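Local coordinates for DegV family protein (Thermus thermophilus, PDB 2DT8) that binds fatty acids such as palmitate and a zinc ion, although its cellular role remains uncertain, at residues 1-13 / 76-88. Sequence-based numbering, arbitrary orientation.
Sequences MRITLVTDSTSDL and ALEEADHVLSLHI
Arg2 grips the carboxylate of Asp81 side-on, NE reaching OD2 and NH2 reaching OD1 (3.0 Å). Both oxygens lie near the guanidinium plane, yet the donors come from above the carboxylate, whose plane is turned 65° from that of the guanidinium. Asp81 OD2 also takes the backbone N of Arg2 (2.9 Å) on its anti lone pair, while Arg2 O receives the N-H groups of Asp81 and His82. With an alanine at Asp81 the guanidinium would lose its salt bridge and is likely to turn more freely, and the Arg2 N-H would lose this acceptor.

At the other end Asp8 OD2 accepts His87 ND1 (2.7 Å) through its anti lone pair and Ile88 N through its syn one, carboxylate and imidazole being nearly coplanar. Ser85 OG, in the plane of that ring, is hydrogen-bonded to His87 NE2 and also bonds Tyr73. Asp8 OD1 accepts Thr10 N, forming an Asx turn. With chi1 at -172°, the Thr7 hydroxyl swings away from its own amide toward the neighbouring strand and donates to Leu86 O.

Between these ends, strands 3-8 and 82-87 run parallel, joined by Thr4 N to His82 O, Leu84 N to Thr4 O, Val6 N to Leu84 O and Leu86 N to Val6 O. On one face Leu5 CD2 lies alongside Leu84 CD2 (3.8 Å) and Ile3 CG2 meets Leu84 CB; helices 120-135 and 139-151 cover this side. On the other, Val6 CG2 abuts Val83 CG1 (3.6 Å), and a water links Thr4 OG1 to Ala76 O.

These neighbouring central strands of a mixed sheet thus start at a partly exposed ion pair and end at a buried carboxylate, whose two bonds through OD2 fix the imidazole beside it, close to where Ile88 touches the bound palmitate.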
loop_
_atom_site.group_PDB
_atom_site.type_symbol
_atom_site.label_atom_id
_atom_site.label_comp_id
_atom_site.label_asym_id
_atom_site.label_seq_id
_atom_site.Cartn_x
_atom_site.Cartn_y
_atom_site.Cartn_z
HETATM N N MSE A 1 -25.444 0.831 -12.143
HETATM C CA MSE A 1 -25.274 2.309 -12.034
HETATM C C MSE A 1 -23.813 2.682 -12.280
HETATM O O MSE A 1 -22.931 1.822 -12.322
HETATM C CB MSE A 1 -25.755 2.818 -10.653
HETATM C CG MSE A 1 -25.038 2.212 -9.451
HETATM SE SE MSE A 1 -25.724 2.562 -7.622
HETATM C CE MSE A 1 -24.469 1.407 -6.708
ATOM N N ARG A 2 -23.580 3.969 -12.485
ATOM C CA ARG A 2 -22.249 4.487 -12.736
ATOM C C ARG A 2 -21.540 4.619 -11.405
ATOM O O ARG A 2 -21.971 5.360 -10.520
ATOM C CB ARG A 2 -22.345 5.843 -13.407
ATOM C CG ARG A 2 -23.001 5.776 -14.764
ATOM C CD ARG A 2 -23.393 7.164 -15.237
ATOM N NE ARG A 2 -24.275 7.775 -14.257
ATOM C CZ ARG A 2 -24.399 9.083 -14.098
ATOM N NH1 ARG A 2 -23.667 9.907 -14.838
ATOM N NH2 ARG A 2 -25.238 9.569 -13.196
ATOM N N ILE A 3 -20.452 3.874 -11.280
ATOM C CA ILE A 3 -19.646 3.841 -10.071
ATOM C C ILE A 3 -18.258 4.390 -10.362
ATOM O O ILE A 3 -17.589 3.962 -11.306
ATOM C CB ILE A 3 -19.525 2.392 -9.542
ATOM C CG1 ILE A 3 -20.930 1.848 -9.246
ATOM C CG2 ILE A 3 -18.658 2.356 -8.275
ATOM C CD1 ILE A 3 -20.979 0.374 -8.884
ATOM N N THR A 4 -17.846 5.360 -9.554
ATOM C CA THR A 4 -16.533 5.974 -9.700
ATOM C C THR A 4 -15.659 5.547 -8.520
ATOM O O THR A 4 -16.119 5.492 -7.370
ATOM C CB THR A 4 -16.646 7.520 -9.727
ATOM O OG1 THR A 4 -17.261 7.925 -10.956
ATOM C CG2 THR A 4 -15.277 8.174 -9.617
ATOM N N LEU A 5 -14.406 5.229 -8.820
ATOM C CA LEU A 5 -13.443 4.821 -7.807
ATOM C C LEU A 5 -12.610 5.987 -7.314
ATOM O O LEU A 5 -12.108 6.785 -8.102
ATOM C CB LEU A 5 -12.477 3.784 -8.363
ATOM C CG LEU A 5 -12.961 2.350 -8.428
ATOM C CD1 LEU A 5 -12.085 1.577 -9.397
ATOM C CD2 LEU A 5 -12.912 1.747 -7.032
ATOM N N VAL A 6 -12.462 6.049 -6.001
ATOM C CA VAL A 6 -11.657 7.050 -5.319
ATOM C C VAL A 6 -10.721 6.301 -4.373
ATOM O O VAL A 6 -11.093 5.283 -3.787
ATOM C CB VAL A 6 -12.525 8.014 -4.463
ATOM C CG1 VAL A 6 -11.623 8.914 -3.596
ATOM C CG2 VAL A 6 -13.408 8.859 -5.368
ATOM N N THR A 7 -9.484 6.761 -4.280
ATOM C CA THR A 7 -8.544 6.169 -3.347
ATOM C C THR A 7 -7.678 7.305 -2.806
ATOM O O THR A 7 -7.944 8.474 -3.101
ATOM C CB THR A 7 -7.679 5.054 -4.022
ATOM O OG1 THR A 7 -6.906 4.377 -3.020
ATOM C CG2 THR A 7 -6.745 5.641 -5.082
ATOM N N ASP A 8 -6.684 6.982 -1.987
ATOM C CA ASP A 8 -5.789 8.012 -1.463
ATOM C C ASP A 8 -4.406 7.800 -2.076
ATOM O O ASP A 8 -4.141 6.754 -2.683
ATOM C CB ASP A 8 -5.757 7.972 0.068
ATOM C CG ASP A 8 -5.238 6.667 0.603
ATOM O OD1 ASP A 8 -4.015 6.452 0.518
ATOM O OD2 ASP A 8 -6.045 5.844 1.099
ATOM N N SER A 9 -3.523 8.783 -1.922
ATOM C CA SER A 9 -2.201 8.700 -2.530
ATOM C C SER A 9 -1.331 7.544 -2.059
ATOM O O SER A 9 -0.404 7.147 -2.772
ATOM C CB SER A 9 -1.453 10.027 -2.345
ATOM O OG SER A 9 -1.149 10.268 -0.992
ATOM N N THR A 10 -1.611 6.992 -0.882
ATOM C CA THR A 10 -0.790 5.887 -0.405
ATOM C C THR A 10 -1.037 4.585 -1.161
ATOM O O THR A 10 -0.384 3.585 -0.884
ATOM C CB THR A 10 -0.924 5.633 1.134
ATOM O OG1 THR A 10 -2.206 5.069 1.437
ATOM C CG2 THR A 10 -0.728 6.928 1.905
ATOM N N SER A 11 -1.977 4.579 -2.104
ATOM C CA SER A 11 -2.207 3.371 -2.898
ATOM C C SER A 11 -1.033 3.204 -3.879
ATOM O O SER A 11 -0.880 2.166 -4.511
ATOM C CB SER A 11 -3.540 3.456 -3.649
ATOM O OG SER A 11 -3.657 4.645 -4.406
ATOM N N ASP A 12 -0.210 4.247 -3.996
ATOM C CA ASP A 12 1.007 4.216 -4.816
ATOM C C ASP A 12 0.860 3.666 -6.236
ATOM O O ASP A 12 1.721 2.922 -6.725
ATOM C CB ASP A 12 2.102 3.425 -4.078
ATOM C CG ASP A 12 2.589 4.117 -2.800
ATOM O OD1 ASP A 12 2.305 5.326 -2.633
ATOM O OD2 ASP A 12 3.261 3.458 -1.971
ATOM N N LEU A 13 -0.213 4.056 -6.910
ATOM C CA LEU A 13 -0.455 3.609 -8.283
ATOM C C LEU A 13 0.280 4.486 -9.284
ATOM O O LEU A 13 0.299 5.702 -9.136
ATOM C CB LEU A 13 -1.945 3.688 -8.598
ATOM C CG LEU A 13 -2.818 2.599 -7.986
ATOM C CD1 LEU A 13 -4.279 2.993 -8.076
ATOM C CD2 LEU A 13 -2.551 1.291 -8.716
ATOM N N ALA A 76 -17.213 13.886 -8.098
ATOM C CA ALA A 76 -17.390 12.603 -8.751
ATOM C C ALA A 76 -18.874 12.278 -8.998
ATOM O O ALA A 76 -19.271 11.754 -10.043
ATOM C CB ALA A 76 -16.815 11.457 -7.869
ATOM N N LEU A 77 -19.688 12.633 -8.013
ATOM C CA LEU A 77 -21.127 12.402 -8.088
ATOM C C LEU A 77 -21.873 13.302 -9.059
ATOM O O LEU A 77 -23.066 13.127 -9.278
ATOM C CB LEU A 77 -21.738 12.486 -6.687
ATOM C CG LEU A 77 -21.243 11.315 -5.833
ATOM C CD1 LEU A 77 -21.637 11.509 -4.380
ATOM C CD2 LEU A 77 -21.821 10.009 -6.383
ATOM N N GLU A 78 -21.167 14.265 -9.642
ATOM C CA GLU A 78 -21.773 15.138 -10.643
ATOM C C GLU A 78 -22.010 14.333 -11.923
ATOM O O GLU A 78 -22.867 14.649 -12.737
ATOM C CB GLU A 78 -20.838 16.295 -10.988
ATOM C CG GLU A 78 -20.854 17.425 -9.989
ATOM C CD GLU A 78 -19.868 18.512 -10.351
ATOM O OE1 GLU A 78 -19.622 18.706 -11.562
ATOM O OE2 GLU A 78 -19.348 19.176 -9.430
ATOM N N GLU A 79 -21.162 13.298 -12.057
ATOM C CA GLU A 79 -21.329 12.438 -13.212
ATOM C C GLU A 79 -21.328 10.939 -12.936
ATOM O O GLU A 79 -21.028 10.127 -13.801
ATOM C CB GLU A 79 -20.135 12.680 -14.124
ATOM C CG GLU A 79 -19.958 14.128 -14.576
ATOM C CD GLU A 79 -21.045 14.586 -15.534
ATOM O OE1 GLU A 79 -21.692 13.713 -16.156
ATOM O OE2 GLU A 79 -21.242 15.813 -15.675
ATOM N N ALA A 80 -21.627 10.633 -11.661
ATOM C CA ALA A 80 -21.714 9.228 -11.310
ATOM C C ALA A 80 -22.847 9.032 -10.287
ATOM O O ALA A 80 -23.286 10.010 -9.694
ATOM C CB ALA A 80 -20.400 8.753 -10.655
ATOM N N ASP A 81 -23.300 7.801 -10.101
ATOM C CA ASP A 81 -24.386 7.517 -9.177
ATOM C C ASP A 81 -23.867 7.072 -7.821
ATOM O O ASP A 81 -24.565 7.180 -6.816
ATOM C CB ASP A 81 -25.270 6.397 -9.730
ATOM C CG ASP A 81 -25.873 6.737 -11.070
ATOM O OD1 ASP A 81 -26.584 7.759 -11.153
ATOM O OD2 ASP A 81 -25.634 5.984 -12.036
ATOM N N HIS A 82 -22.633 6.582 -7.794
ATOM C CA HIS A 82 -22.074 6.058 -6.559
ATOM C C HIS A 82 -20.554 6.132 -6.587
ATOM O O HIS A 82 -19.945 6.077 -7.659
ATOM C CB HIS A 82 -22.510 4.591 -6.401
ATOM C CG HIS A 82 -22.365 4.051 -5.011
ATOM N ND1 HIS A 82 -23.384 4.108 -4.086
ATOM C CD2 HIS A 82 -21.323 3.451 -4.387
ATOM C CE1 HIS A 82 -22.978 3.564 -2.951
ATOM N NE2 HIS A 82 -21.731 3.158 -3.107
ATOM N N VAL A 83 -19.959 6.252 -5.402
ATOM C CA VAL A 83 -18.511 6.307 -5.267
ATOM C C VAL A 83 -18.030 5.154 -4.395
ATOM O O VAL A 83 -18.562 4.918 -3.305
ATOM C CB VAL A 83 -18.052 7.630 -4.602
ATOM C CG1 VAL A 83 -16.557 7.562 -4.258
ATOM C CG2 VAL A 83 -18.288 8.792 -5.544
ATOM N N LEU A 84 -17.046 4.413 -4.895
ATOM C CA LEU A 84 -16.452 3.320 -4.140
ATOM C C LEU A 84 -15.085 3.898 -3.764
ATOM O O LEU A 84 -14.275 4.198 -4.648
ATOM C CB LEU A 84 -16.326 2.078 -5.024
ATOM C CG LEU A 84 -15.613 0.884 -4.394
ATOM C CD1 LEU A 84 -16.287 0.495 -3.084
ATOM C CD2 LEU A 84 -15.650 -0.287 -5.380
ATOM N N SER A 85 -14.858 4.072 -2.462
ATOM C CA SER A 85 -13.644 4.694 -1.918
ATOM C C SER A 85 -12.800 3.661 -1.161
ATOM O O SER A 85 -13.199 3.197 -0.090
ATOM C CB SER A 85 -14.091 5.826 -0.979
ATOM O OG SER A 85 -13.175 6.915 -0.938
ATOM N N LEU A 86 -11.642 3.309 -1.721
ATOM C CA LEU A 86 -10.731 2.296 -1.169
ATOM C C LEU A 86 -9.519 2.960 -0.512
ATOM O O LEU A 86 -8.848 3.801 -1.094
ATOM C CB LEU A 86 -10.257 1.351 -2.276
ATOM C CG LEU A 86 -11.181 0.163 -2.553
ATOM C CD1 LEU A 86 -12.575 0.645 -2.879
ATOM C CD2 LEU A 86 -10.618 -0.671 -3.690
ATOM N N HIS A 87 -9.285 2.508 0.733
ATOM C CA HIS A 87 -8.166 3.083 1.456
ATOM C C HIS A 87 -7.182 2.285 2.377
ATOM O O HIS A 87 -7.466 1.162 2.775
ATOM C CB HIS A 87 -8.798 4.159 2.363
ATOM C CG HIS A 87 -9.450 5.193 1.484
ATOM N ND1 HIS A 87 -8.751 6.108 0.766
ATOM C CD2 HIS A 87 -10.815 5.395 1.249
ATOM C CE1 HIS A 87 -9.675 6.840 0.113
ATOM N NE2 HIS A 87 -10.918 6.437 0.385
ATOM N N ILE A 88 -6.052 2.950 2.677
ATOM C CA ILE A 88 -5.065 2.264 3.487
ATOM C C ILE A 88 -5.763 1.868 4.783
ATOM O O ILE A 88 -6.712 2.505 5.252
ATOM C CB ILE A 88 -3.987 3.337 3.727
ATOM C CG1 ILE A 88 -2.988 2.822 4.763
ATOM C CG2 ILE A 88 -4.604 4.677 4.203
ATOM C CD1 ILE A 88 -1.726 3.704 4.853
HETATM O O HOH W 1 -17.471 10.509 -11.671
#